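Local coordinates for protein thiamine pyrophosphokinase (PDB 2G9Z) that transfers a pyrophosphate group from ATP to thiamine, making the cofactor thiamine pyrophosphate, at residues G93-Y98 and D128-D133; Y118-I123 and T136-H141; I289-Y294 and F323-S328; Y298-W303 and Q310-N315. One frame throughout, in Å; residues are numbered along the deposited sequence.

Overall arrangement
The four contacts form two pairs at opposite sides of the chain's centre. Contacts 1 and 2 belong to the catalytic domain, share helix 132-139 and touch directly, their centres about 10 Å apart; contacts 3 and 4 belong to the vitamin B1-binding domain, with centres about 9 Å apart, and join where Ser293 N lies 2.7 Å from Met300 O. Between contact 1 and contact 4 the centres are about 40 Å apart, yet each borders a different copy of the bound thiamine analogue. The dimer explains this: Asp128 binds, through two magnesium ions, the imidodiphosphate end of a ligand that is also held by Ser312 and Ser314 of the second subunit, so each site combines both domain types from different chains.

Contact 1: residues G93-Y98 and D128-D133; sequences GANSLY and DSISPD. With MG (magnesium ion), chain C; MG (magnesium ion), chain D; VNP (3-[(4-amino-2-methylpyrimidin-5-yl)methyl]-5-(2-{[hydroxy(phosphonoamino)phosphoryl]oxy}ethyl)-4-methyl-1,3-thiazol-3-I um), chain H.
Asn95 reaches from the first turn of helix 93-100 to the backbone of 128-133 and grips it with both ends of its amide. Its CG stands anti to the carbonyl carbon (chi1 -60°), which lays the carboxamide alongside the backbone at Ile130. On one side OD1 accepts from Ser131 N at 3.0 Å; the bond is nearly straight (175°) and uses a lone pair in the carbonyl plane. On the other, ND2 donates to Ser129 O, also at 3.0 Å, but less directly: the acceptor lies in the amide plane of Asn95, whereas the nitrogen sits 42° out of the plane of the Ser129 carbonyl. Two bonds at opposite ends fix the rotation of the amide. The segment so held links a DxD pair, Asp126 and Asp128, to helix 132-139, whose N-cap is Ser131. At its start Asp128 bridges two magnesium ions, OD1 binding one at 2.3 Å and OD2 the other at 2.1 Å, and both ions also bind the ligand's diphosphate-like group. Asp91 ligates the first ion too and accepts from the backbone N of Ser129 and Ile130. Beside the amide, Ile130 extends CG1 anti to its backbone N, placing CD1 3.6 Å from Ala94 CB.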
# COMPACT_ATOMS: atom_id res chain seq x y z
N GLY A 93 6.11 12.87 12.38
CA GLY A 93 6.94 13.35 11.30
C GLY A 93 8.02 14.30 11.79
O GLY A 93 9.05 14.48 11.13
N ALA A 94 7.79 14.92 12.95
CA ALA A 94 8.77 15.83 13.52
C ALA A 94 10.01 15.04 13.96
O ALA A 94 11.14 15.51 13.80
CB ALA A 94 8.17 16.58 14.71
N ASN A 95 9.79 13.86 14.54
CA ASN A 95 10.89 13.00 14.97
C ASN A 95 11.71 12.62 13.75
O ASN A 95 12.95 12.66 13.78
CB ASN A 95 10.37 11.72 15.63
CG ASN A 95 9.51 11.98 16.84
OD1 ASN A 95 9.64 13.01 17.50
ND2 ASN A 95 8.64 11.03 17.17
N SER A 96 11.01 12.23 12.69
CA SER A 96 11.65 11.83 11.45
C SER A 96 12.54 12.96 10.93
O SER A 96 13.67 12.73 10.50
CB SER A 96 10.58 11.49 10.40
OG SER A 96 9.69 10.50 10.89
N LEU A 97 12.02 14.18 10.98
CA LEU A 97 12.77 15.35 10.54
C LEU A 97 13.97 15.56 11.45
O LEU A 97 15.08 15.81 10.99
CB LEU A 97 11.89 16.60 10.57
CG LEU A 97 12.59 17.92 10.26
CD1 LEU A 97 13.20 17.88 8.87
CD2 LEU A 97 11.59 19.06 10.37
N TYR A 98 13.74 15.46 12.75
CA TYR A 98 14.78 15.65 13.76
C TYR A 98 15.93 14.66 13.56
O TYR A 98 17.09 15.06 13.46
CB TYR A 98 14.18 15.46 15.16
CG TYR A 98 15.13 15.78 16.29
CD1 TYR A 98 15.23 17.07 16.81
CD2 TYR A 98 15.95 14.79 16.85
CE1 TYR A 98 16.10 17.37 17.86
CE2 TYR A 98 16.83 15.08 17.89
CZ TYR A 98 16.90 16.37 18.39
OH TYR A 98 17.76 16.66 19.42
N ASP A 128 0.66 11.76 19.79
CA ASP A 128 0.90 10.55 20.56
C ASP A 128 2.12 9.80 20.04
O ASP A 128 2.44 8.71 20.51
CB ASP A 128 -0.33 9.64 20.53
CG ASP A 128 -0.83 9.37 19.13
OD1 ASP A 128 -0.18 9.77 18.15
OD2 ASP A 128 -1.90 8.74 19.02
N SER A 129 2.82 10.39 19.07
CA SER A 129 4.01 9.77 18.52
C SER A 129 5.22 10.70 18.63
O SER A 129 6.33 10.25 18.88
CB SER A 129 3.79 9.36 17.06
OG SER A 129 3.63 10.49 16.22
N ILE A 130 5.00 12.01 18.47
CA ILE A 130 6.11 12.96 18.56
C ILE A 130 6.75 12.82 19.95
O ILE A 130 6.06 12.68 20.95
CB ILE A 130 5.62 14.42 18.35
CG1 ILE A 130 6.82 15.36 18.23
CG2 ILE A 130 4.74 14.85 19.50
CD1 ILE A 130 6.44 16.79 17.90
N SER A 131 8.08 12.85 20.01
CA SER A 131 8.77 12.71 21.29
C SER A 131 8.84 14.06 22.00
O SER A 131 9.03 15.10 21.37
CB SER A 131 10.18 12.16 21.08
OG SER A 131 11.02 13.12 20.48
N PRO A 132 8.70 14.05 23.34
CA PRO A 132 8.75 15.27 24.15
C PRO A 132 9.94 16.15 23.76
O PRO A 132 9.80 17.35 23.55
CB PRO A 132 8.88 14.74 25.57
CG PRO A 132 8.07 13.48 25.51
CD PRO A 132 8.55 12.87 24.20
N ASP A 133 11.11 15.52 23.66
CA ASP A 133 12.34 16.21 23.29
C ASP A 133 12.25 16.91 21.94
O ASP A 133 12.61 18.08 21.82
CB ASP A 133 13.50 15.21 23.26
CG ASP A 133 14.18 15.07 24.61
OD1 ASP A 133 13.46 15.00 25.63
OD2 ASP A 133 15.43 15.03 24.64
MG MG C . -0.49 10.92 16.15
MG MG D . -3.09 8.91 17.24
O2G VNP H . -3.17 7.01 16.39
PG VNP H . -2.33 6.54 15.11
O3G VNP H . -2.65 5.14 14.76
O1G VNP H . -0.78 6.73 15.49
N3B VNP H . -2.66 7.56 13.88
PB VNP H . -3.01 9.07 14.36
O2B VNP H . -3.13 9.93 13.17
O1B VNP H . -2.02 9.46 15.39
O1 VNP H . -4.45 8.94 15.08
C7 VNP H . -5.63 8.49 14.41
C12 VNP H . -6.80 9.16 15.14
C11 VNP H . -8.21 8.77 14.69
C10 VNP H . -8.76 7.44 15.23
CM4 VNP H . -8.36 6.88 16.59
S1 VNP H . -8.51 8.54 12.90
C9 VNP H . -9.74 7.33 13.17
N5 VNP H . -9.59 6.81 14.40
C7A VNP H . -10.24 5.55 14.80
C5A VNP H . -11.54 5.26 14.05
C6A VNP H . -11.55 4.13 13.25
N1A VNP H . -12.66 3.72 12.65
C2A VNP H . -13.80 4.40 12.80
CM2 VNP H . -15.08 3.89 12.13
N3A VNP H . -13.84 5.50 13.56
C4A VNP H . -12.74 5.95 14.18
N4A VNP H . -12.82 7.06 14.91
O HOH W 1 0.83 9.23 15.15

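Contact 2: residues Y118-I123 and T136-H141; sequences YIPDYI and TYYESH
Apolar packing around Tyr138 and Ile119 makes most of this contact. Pro120 lies over one face of the Tyr138 ring, displaced toward its rim, with CD 3.4 Å from Tyr138 CD1; Tyr137 turns its edge to the opposite face, CD2 over the ring centre, a T-shaped (edge-to-face) contact. Ile119 CD1 meets the edge of the Tyr138 ring near its plane, 4.0 Å from Tyr138 CD1. At the root of the same tyrosine, Ile123 CD1 approaches Tyr138 CB to 3.5 Å, the side chains crossing at about a right angle. Ile119 also packs on His141: its CG1 is anti to the carbonyl carbon (chi1 -51°), and the bent chain beyond puts CD1 3.5 Å from His141 CB.

The polar link across the segments is a water. It donates to Tyr118 O and, in the ring plane of Tyr138, accepts from OH at 2.6 Å.

Within 136-141, Tyr137 O accepts from Ser140 OG and from His141 ND1 (2.9 Å), which arrive from opposite faces of its carbonyl plane; the histidine bond holds that ring against Tyr137. These contacts join the C-terminal end of helix 132-139 and the turn after it to the loop leading into strand 122-125 and to Ile123 on that strand, in a beta-alpha-beta unit completed by strand 144-147.

With no direct hydrogen bond joining the segments, their fit rests on shape, and Tyr138 OH reaches Tyr118 O through water.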
# COMPACT_ATOMS: atom_id res chain seq x y z
N TYR A 118 16.45 23.99 9.52
CA TYR A 118 15.25 23.43 8.92
C TYR A 118 14.16 23.23 9.95
O TYR A 118 13.91 22.11 10.41
CB TYR A 118 15.62 22.11 8.23
CG TYR A 118 16.71 22.31 7.20
CD1 TYR A 118 16.40 22.69 5.90
CD2 TYR A 118 18.06 22.19 7.55
CE1 TYR A 118 17.41 22.95 4.97
CE2 TYR A 118 19.07 22.44 6.63
CZ TYR A 118 18.74 22.82 5.34
OH TYR A 118 19.74 23.08 4.42
N ILE A 119 13.52 24.33 10.31
CA ILE A 119 12.44 24.31 11.29
C ILE A 119 11.13 24.28 10.54
O ILE A 119 10.88 25.11 9.67
CB ILE A 119 12.47 25.57 12.19
CG1 ILE A 119 13.88 25.78 12.77
CG2 ILE A 119 11.45 25.42 13.30
CD1 ILE A 119 14.40 24.61 13.59
N PRO A 120 10.27 23.30 10.86
CA PRO A 120 8.98 23.22 10.16
C PRO A 120 8.05 24.37 10.54
O PRO A 120 8.05 24.84 11.68
CB PRO A 120 8.45 21.86 10.61
CG PRO A 120 8.95 21.77 12.02
CD PRO A 120 10.38 22.27 11.90
N ASP A 121 7.26 24.82 9.58
CA ASP A 121 6.31 25.90 9.81
C ASP A 121 5.23 25.47 10.80
O ASP A 121 4.88 26.23 11.70
CB ASP A 121 5.68 26.32 8.49
CG ASP A 121 6.67 27.00 7.57
OD1 ASP A 121 6.83 28.23 7.68
OD2 ASP A 121 7.30 26.29 6.75
N TYR A 122 4.72 24.26 10.63
CA TYR A 122 3.67 23.73 11.49
C TYR A 122 3.94 22.29 11.90
O TYR A 122 4.52 21.52 11.13
CB TYR A 122 2.31 23.76 10.78
CG TYR A 122 1.80 25.11 10.34
CD1 TYR A 122 0.97 25.87 11.17
CD2 TYR A 122 2.11 25.61 9.08
CE1 TYR A 122 0.45 27.09 10.74
CE2 TYR A 122 1.60 26.83 8.64
CZ TYR A 122 0.77 27.56 9.48
OH TYR A 122 0.26 28.76 9.04
N ILE A 123 3.51 21.93 13.10
CA ILE A 123 3.62 20.56 13.60
C ILE A 123 2.21 20.31 14.13
O ILE A 123 1.78 20.98 15.07
CB ILE A 123 4.62 20.44 14.76
CG1 ILE A 123 6.04 20.70 14.26
CG2 ILE A 123 4.52 19.05 15.38
CD1 ILE A 123 7.10 20.62 15.35
N THR A 136 9.65 19.78 22.20
CA THR A 136 10.22 20.95 22.84
C THR A 136 11.26 21.62 21.95
O THR A 136 11.33 22.84 21.87
CB THR A 136 10.85 20.59 24.21
OG1 THR A 136 11.81 19.55 24.04
CG2 THR A 136 9.77 20.11 25.17
N TYR A 137 12.06 20.81 21.25
CA TYR A 137 13.09 21.35 20.37
C TYR A 137 12.51 22.30 19.33
O TYR A 137 12.92 23.46 19.23
CB TYR A 137 13.84 20.24 19.64
CG TYR A 137 14.87 20.78 18.68
CD1 TYR A 137 16.13 21.18 19.13
CD2 TYR A 137 14.56 20.95 17.33
CE1 TYR A 137 17.05 21.75 18.25
CE2 TYR A 137 15.48 21.51 16.45
CZ TYR A 137 16.72 21.91 16.92
OH TYR A 137 17.62 22.49 16.05
N TYR A 138 11.55 21.82 18.54
CA TYR A 138 10.94 22.65 17.51
C TYR A 138 10.05 23.75 18.08
O TYR A 138 9.93 24.81 17.48
CB TYR A 138 10.17 21.78 16.50
CG TYR A 138 11.10 20.98 15.63
CD1 TYR A 138 12.01 21.61 14.78
CD2 TYR A 138 11.11 19.58 15.68
CE1 TYR A 138 12.91 20.88 14.01
CE2 TYR A 138 12.01 18.84 14.91
CZ TYR A 138 12.91 19.50 14.09
OH TYR A 138 13.82 18.77 13.35
N GLU A 139 9.43 23.49 19.23
CA GLU A 139 8.61 24.52 19.85
C GLU A 139 9.55 25.69 20.19
O GLU A 139 9.20 26.85 20.02
CB GLU A 139 7.95 24.00 21.15
CG GLU A 139 7.00 22.83 20.95
CD GLU A 139 6.31 22.39 22.24
OE1 GLU A 139 7.00 22.20 23.27
OE2 GLU A 139 5.07 22.24 22.22
N SER A 140 10.75 25.36 20.65
CA SER A 140 11.72 26.39 21.02
C SER A 140 12.36 27.06 19.80
O SER A 140 13.15 27.99 19.94
CB SER A 140 12.81 25.81 21.92
OG SER A 140 13.64 24.89 21.22
N HIS A 141 12.01 26.58 18.61
CA HIS A 141 12.57 27.17 17.40
C HIS A 141 11.54 27.87 16.52
O HIS A 141 11.84 28.24 15.38
CB HIS A 141 13.34 26.13 16.58
CG HIS A 141 14.75 25.93 17.05
ND1 HIS A 141 15.07 25.13 18.13
CD2 HIS A 141 15.91 26.45 16.60
CE1 HIS A 141 16.38 25.16 18.32
NE2 HIS A 141 16.91 25.96 17.41
O HOH W 2 15.34 20.18 11.81

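Contact 3: residues I289-Y294 and F323-S328; sequences IILNSY and FIVECS
Leu291 and Cys327 meet at the apolar centre, Leu291 CD2 lying 3.6 Å from Cys327 CB. They form a non-hydrogen-bonded pair in an antiparallel ladder within the five-stranded mixed sheet of the vitamin B1-binding domain; strands 289-294 and 323-327 run 171° apart. With Leu291 CG anti to the carbonyl carbon (chi1 -59°) and chi2 extended, CD2 is turned to the neighbouring strand, where it also comes near Val325 CG1. On the same face, Val325 CG2 lies beside Ser293 CB, while Ser293 OG turns to bonds with Met300 and Asp299. The opposite face carries Tyr294 and Ile324, whose side chains run obliquely: Ile324 CG2 reaches the edge of the tyrosine ring, 3.7 Å from Tyr294 CD2.

Between these faces runs the backbone ladder. Asn292 with Glu326 and Tyr294 with Ile324 are hydrogen-bonded pairs, each closed by reciprocal N-H...O bonds, the shortest from Glu326 N to Asn292 O at 2.7 Å. CA-H...O contacts fill the alternating positions, such as Cys327 CA to Ile290 O at 3.3 Å.

Farther out, the Asn292 and Glu326 side chains lie side by side, with amide and carboxylate planes 58° apart. Asn292 OD1 is taken by Asn302 N, and a water donates to Glu326 OE1. At the end of the ladder, Ser328 replaces a backbone acceptor with its own hydroxyl: OG receives Ile290 N at 2.7 Å, while Ser328 N donates to Ile290 O.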
# COMPACT_ATOMS: atom_id res chain seq x y z
N ILE A 289 -12.39 1.19 -14.82
CA ILE A 289 -11.83 2.38 -15.45
C ILE A 289 -11.24 1.97 -16.79
O ILE A 289 -10.48 1.00 -16.87
CB ILE A 289 -10.74 3.00 -14.55
CG1 ILE A 289 -11.39 3.59 -13.29
CG2 ILE A 289 -9.96 4.06 -15.32
CD1 ILE A 289 -10.43 4.28 -12.36
N ILE A 290 -11.60 2.70 -17.84
CA ILE A 290 -11.10 2.41 -19.18
C ILE A 290 -9.83 3.22 -19.41
O ILE A 290 -9.83 4.43 -19.22
CB ILE A 290 -12.11 2.81 -20.27
CG1 ILE A 290 -13.50 2.26 -19.95
CG2 ILE A 290 -11.64 2.29 -21.63
CD1 ILE A 290 -13.58 0.77 -19.94
N LEU A 291 -8.77 2.55 -19.85
CA LEU A 291 -7.50 3.23 -20.09
C LEU A 291 -7.00 3.16 -21.53
O LEU A 291 -7.23 2.19 -22.25
CB LEU A 291 -6.42 2.64 -19.18
CG LEU A 291 -6.60 2.69 -17.66
CD1 LEU A 291 -5.53 1.82 -17.00
CD2 LEU A 291 -6.51 4.12 -17.18
N ASN A 292 -6.32 4.22 -21.93
CA ASN A 292 -5.69 4.33 -23.24
C ASN A 292 -4.37 5.01 -22.96
O ASN A 292 -4.34 6.13 -22.48
CB ASN A 292 -6.51 5.19 -24.20
CG ASN A 292 -7.71 4.46 -24.77
OD1 ASN A 292 -7.58 3.38 -25.34
ND2 ASN A 292 -8.89 5.06 -24.62
N SER A 293 -3.26 4.33 -23.24
CA SER A 293 -1.96 4.92 -22.99
C SER A 293 -1.12 4.99 -24.25
O SER A 293 -1.29 4.19 -25.17
CB SER A 293 -1.20 4.14 -21.92
OG SER A 293 -0.90 2.82 -22.33
N TYR A 294 -0.23 5.98 -24.29
CA TYR A 294 0.69 6.17 -25.41
C TYR A 294 2.03 6.50 -24.79
O TYR A 294 2.20 7.57 -24.20
CB TYR A 294 0.21 7.33 -26.29
CG TYR A 294 -1.24 7.21 -26.69
CD1 TYR A 294 -1.63 6.51 -27.84
CD2 TYR A 294 -2.24 7.75 -25.88
CE1 TYR A 294 -2.98 6.35 -28.16
CE2 TYR A 294 -3.59 7.59 -26.19
CZ TYR A 294 -3.95 6.89 -27.33
OH TYR A 294 -5.28 6.73 -27.62
N PHE A 323 4.68 10.75 -21.67
CA PHE A 323 3.75 9.76 -22.16
C PHE A 323 2.33 10.24 -21.90
O PHE A 323 2.11 11.19 -21.15
CB PHE A 323 3.97 8.40 -21.49
CG PHE A 323 3.80 8.42 -19.99
CD1 PHE A 323 4.87 8.74 -19.15
CD2 PHE A 323 2.57 8.09 -19.41
CE1 PHE A 323 4.72 8.74 -17.75
CE2 PHE A 323 2.40 8.08 -18.02
CZ PHE A 323 3.48 8.41 -17.19
N ILE A 324 1.36 9.58 -22.51
CA ILE A 324 -0.03 9.97 -22.34
C ILE A 324 -0.92 8.86 -21.80
O ILE A 324 -0.82 7.71 -22.23
CB ILE A 324 -0.62 10.45 -23.67
CG1 ILE A 324 0.07 11.74 -24.12
CG2 ILE A 324 -2.14 10.63 -23.53
CD1 ILE A 324 -0.31 12.18 -25.51
N VAL A 325 -1.78 9.20 -20.86
CA VAL A 325 -2.73 8.23 -20.34
C VAL A 325 -4.10 8.89 -20.31
O VAL A 325 -4.26 9.98 -19.73
CB VAL A 325 -2.41 7.73 -18.92
CG1 VAL A 325 -3.51 6.77 -18.46
CG2 VAL A 325 -1.06 7.03 -18.91
N GLU A 326 -5.06 8.26 -20.95
CA GLU A 326 -6.43 8.76 -20.93
C GLU A 326 -7.18 7.77 -20.04
O GLU A 326 -6.99 6.57 -20.16
CB GLU A 326 -7.02 8.76 -22.34
CG GLU A 326 -8.48 9.18 -22.38
CD GLU A 326 -8.97 9.42 -23.79
OE1 GLU A 326 -8.63 8.61 -24.68
OE2 GLU A 326 -9.70 10.41 -24.01
N CYS A 327 -8.00 8.28 -19.14
CA CYS A 327 -8.74 7.41 -18.24
C CYS A 327 -10.18 7.86 -18.08
O CYS A 327 -10.46 9.05 -18.04
CB CYS A 327 -8.05 7.39 -16.88
SG CYS A 327 -7.91 9.01 -16.09
N SER A 328 -11.10 6.89 -17.98
CA SER A 328 -12.52 7.20 -17.84
C SER A 328 -12.89 7.78 -16.48
O SER A 328 -14.01 8.24 -16.28
CB SER A 328 -13.36 5.95 -18.10
OG SER A 328 -13.02 4.93 -17.19
O HOH W 3 -9.85 6.18 -21.44
O HOH W 4 -6.34 9.31 -25.65

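Contact 4: residues Y298-W303 and Q310-N315; sequences YDMRNW and QVSSSN. With VNP (3-[(4-amino-2-methylpyrimidin-5-yl)methyl]-5-(2-{[hydroxy(phosphonoamino)phosphoryl]oxy}ethyl)-4-methyl-1,3-thiazol-3-I um), chain N.
The thiamine pocket is built here, with Tyr298, Met300 and Trp303 from one segment facing Ser312 and Asn315 from the other around the ligand's pyrimidine end. Asn315 ties the two sides together by pairing its amide with the backbone of Tyr298: OD1 accepts from Tyr298 N at 3.0 Å, and ND2 donates to Tyr298 O at the same distance, with that oxygen close to the amide plane. CG anti to the backbone N (chi1 -153°) carries the amide across to this strand. ND2 also donates to Ser312 OG, which in turn donates to pyrimidine N1A of the ligand at 2.7 Å; Asn315 thus lines the pocket directly and also positions the Ser312 hydroxyl.

Strand 298-301 leads through a G1 beta bulge, in which Asn302 and Trp303 both face Leu291, into the strand that begins at Trp303. The indole is clasped from both sides. Gln310 stacks its amide on one face, with planes 25° apart and NE2 3.4 Å from Trp303 CE2, while that nitrogen donates to Lys304 O. Over the opposite face lie Met300 CG and the ligand methyl CM2, the latter 3.7 Å from Trp303 CZ2.

Tyr298 offers a ring face to the ligand's bridging carbon C7A, 3.5 Å from its CD2, and its ring edge to Asn315 OD1. Its hydroxyl is hydrogen-bonded to Gln151 of the second subunit, and Ser314 OG to Arg216 of that subunit.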
# COMPACT_ATOMS: atom_id res chain seq x y z
N TYR A 298 3.90 -1.30 -22.11
CA TYR A 298 2.73 -2.11 -22.41
C TYR A 298 1.57 -1.12 -22.48
O TYR A 298 0.85 -0.91 -21.51
CB TYR A 298 2.52 -3.15 -21.30
CG TYR A 298 3.73 -4.03 -21.12
CD1 TYR A 298 3.92 -5.18 -21.89
CD2 TYR A 298 4.74 -3.67 -20.23
CE1 TYR A 298 5.07 -5.95 -21.77
CE2 TYR A 298 5.90 -4.43 -20.11
CZ TYR A 298 6.06 -5.56 -20.88
OH TYR A 298 7.22 -6.29 -20.76
N ASP A 299 1.45 -0.48 -23.64
CA ASP A 299 0.40 0.51 -23.85
C ASP A 299 -0.96 -0.15 -23.91
O ASP A 299 -1.11 -1.23 -24.48
CB ASP A 299 0.64 1.32 -25.13
CG ASP A 299 1.49 2.56 -24.89
OD1 ASP A 299 1.40 3.13 -23.77
OD2 ASP A 299 2.23 2.98 -25.81
N MET A 300 -1.94 0.52 -23.34
CA MET A 300 -3.30 0.01 -23.30
C MET A 300 -4.22 0.81 -24.20
O MET A 300 -4.03 2.01 -24.40
CB MET A 300 -3.81 0.05 -21.86
CG MET A 300 -3.07 -0.87 -20.89
SD MET A 300 -3.04 -0.29 -19.16
CE MET A 300 -1.75 0.93 -19.26
N ARG A 301 -5.21 0.13 -24.77
CA ARG A 301 -6.20 0.78 -25.61
C ARG A 301 -7.53 0.19 -25.18
O ARG A 301 -7.72 -1.02 -25.24
CB ARG A 301 -5.92 0.50 -27.10
CG ARG A 301 -4.57 1.04 -27.58
CD ARG A 301 -4.42 2.52 -27.25
NE ARG A 301 -3.02 2.93 -27.14
CZ ARG A 301 -2.18 3.01 -28.16
NH1 ARG A 301 -2.59 2.72 -29.39
NH2 ARG A 301 -0.92 3.37 -27.95
N ASN A 302 -8.44 1.04 -24.71
CA ASN A 302 -9.76 0.60 -24.26
C ASN A 302 -9.64 -0.57 -23.29
O ASN A 302 -10.47 -1.48 -23.28
CB ASN A 302 -10.60 0.20 -25.47
CG ASN A 302 -10.81 1.36 -26.43
OD1 ASN A 302 -11.38 2.39 -26.07
ND2 ASN A 302 -10.34 1.19 -27.67
N TRP A 303 -8.61 -0.51 -22.45
CA TRP A 303 -8.32 -1.55 -21.47
C TRP A 303 -9.03 -1.26 -20.15
O TRP A 303 -8.73 -0.25 -19.49
CB TRP A 303 -6.81 -1.62 -21.26
CG TRP A 303 -6.30 -2.90 -20.69
CD1 TRP A 303 -6.19 -4.10 -21.34
CD2 TRP A 303 -5.78 -3.11 -19.37
NE1 TRP A 303 -5.63 -5.04 -20.51
CE2 TRP A 303 -5.37 -4.46 -19.29
CE3 TRP A 303 -5.62 -2.28 -18.25
CZ2 TRP A 303 -4.81 -5.00 -18.13
CZ3 TRP A 303 -5.06 -2.82 -17.10
CH2 TRP A 303 -4.66 -4.17 -17.05
N GLN A 310 -8.23 -7.06 -13.83
CA GLN A 310 -6.88 -6.79 -14.31
C GLN A 310 -6.39 -5.42 -13.84
O GLN A 310 -7.14 -4.44 -13.83
CB GLN A 310 -6.81 -6.87 -15.84
CG GLN A 310 -8.10 -6.49 -16.57
CD GLN A 310 -7.98 -6.61 -18.09
OE1 GLN A 310 -7.41 -7.57 -18.61
NE2 GLN A 310 -8.52 -5.63 -18.80
N VAL A 311 -5.13 -5.39 -13.42
CA VAL A 311 -4.49 -4.17 -12.96
C VAL A 311 -3.11 -4.13 -13.61
O VAL A 311 -2.36 -5.09 -13.56
CB VAL A 311 -4.31 -4.15 -11.42
CG1 VAL A 311 -3.40 -2.99 -11.02
CG2 VAL A 311 -5.66 -4.01 -10.75
N SER A 312 -2.79 -3.01 -14.24
CA SER A 312 -1.50 -2.88 -14.87
C SER A 312 -0.43 -2.58 -13.83
O SER A 312 -0.40 -1.48 -13.25
CB SER A 312 -1.53 -1.77 -15.92
OG SER A 312 -0.24 -1.57 -16.49
N SER A 313 0.42 -3.56 -13.55
CA SER A 313 1.52 -3.38 -12.62
C SER A 313 2.76 -3.84 -13.37
O SER A 313 2.65 -4.58 -14.35
CB SER A 313 1.32 -4.19 -11.33
OG SER A 313 1.26 -5.58 -11.57
N SER A 314 3.93 -3.41 -12.92
CA SER A 314 5.17 -3.74 -13.60
C SER A 314 5.15 -3.25 -15.06
O SER A 314 5.74 -3.87 -15.94
CB SER A 314 5.43 -5.24 -13.55
OG SER A 314 5.73 -5.64 -12.22
N ASN A 315 4.45 -2.15 -15.31
CA ASN A 315 4.44 -1.57 -16.66
C ASN A 315 5.74 -0.78 -16.66
O ASN A 315 6.38 -0.65 -15.60
CB ASN A 315 3.25 -0.62 -16.87
CG ASN A 315 2.83 -0.53 -18.34
OD1 ASN A 315 3.68 -0.57 -19.23
ND2 ASN A 315 1.53 -0.40 -18.59
O2G VNP N . 9.84 -7.01 -13.46
PG VNP N . 9.47 -6.56 -11.96
O3G VNP N . 9.04 -5.15 -11.93
O1G VNP N . 10.80 -6.81 -11.09
N3B VNP N . 8.32 -7.56 -11.40
PB VNP N . 8.43 -9.08 -11.96
O2B VNP N . 7.48 -9.93 -11.20
O1B VNP N . 9.85 -9.47 -11.95
O1 VNP N . 7.94 -8.98 -13.49
C7 VNP N . 6.64 -8.54 -13.90
C12 VNP N . 6.35 -9.23 -15.23
C11 VNP N . 5.06 -8.82 -15.96
C10 VNP N . 5.09 -7.48 -16.70
CM4 VNP N . 6.37 -6.90 -17.30
S1 VNP N . 3.54 -8.61 -14.97
C9 VNP N . 2.91 -7.39 -16.05
N5 VNP N . 3.92 -6.85 -16.75
C7A VNP N . 3.78 -5.57 -17.47
C5A VNP N . 2.35 -5.28 -17.93
C6A VNP N . 1.77 -4.13 -17.42
N1A VNP N . 0.57 -3.73 -17.82
C2A VNP N . -0.11 -4.43 -18.74
CM2 VNP N . -1.47 -3.92 -19.21
N3A VNP N . 0.41 -5.55 -19.26
C4A VNP N . 1.62 -5.99 -18.88
N4A VNP N . 2.10 -7.10 -19.42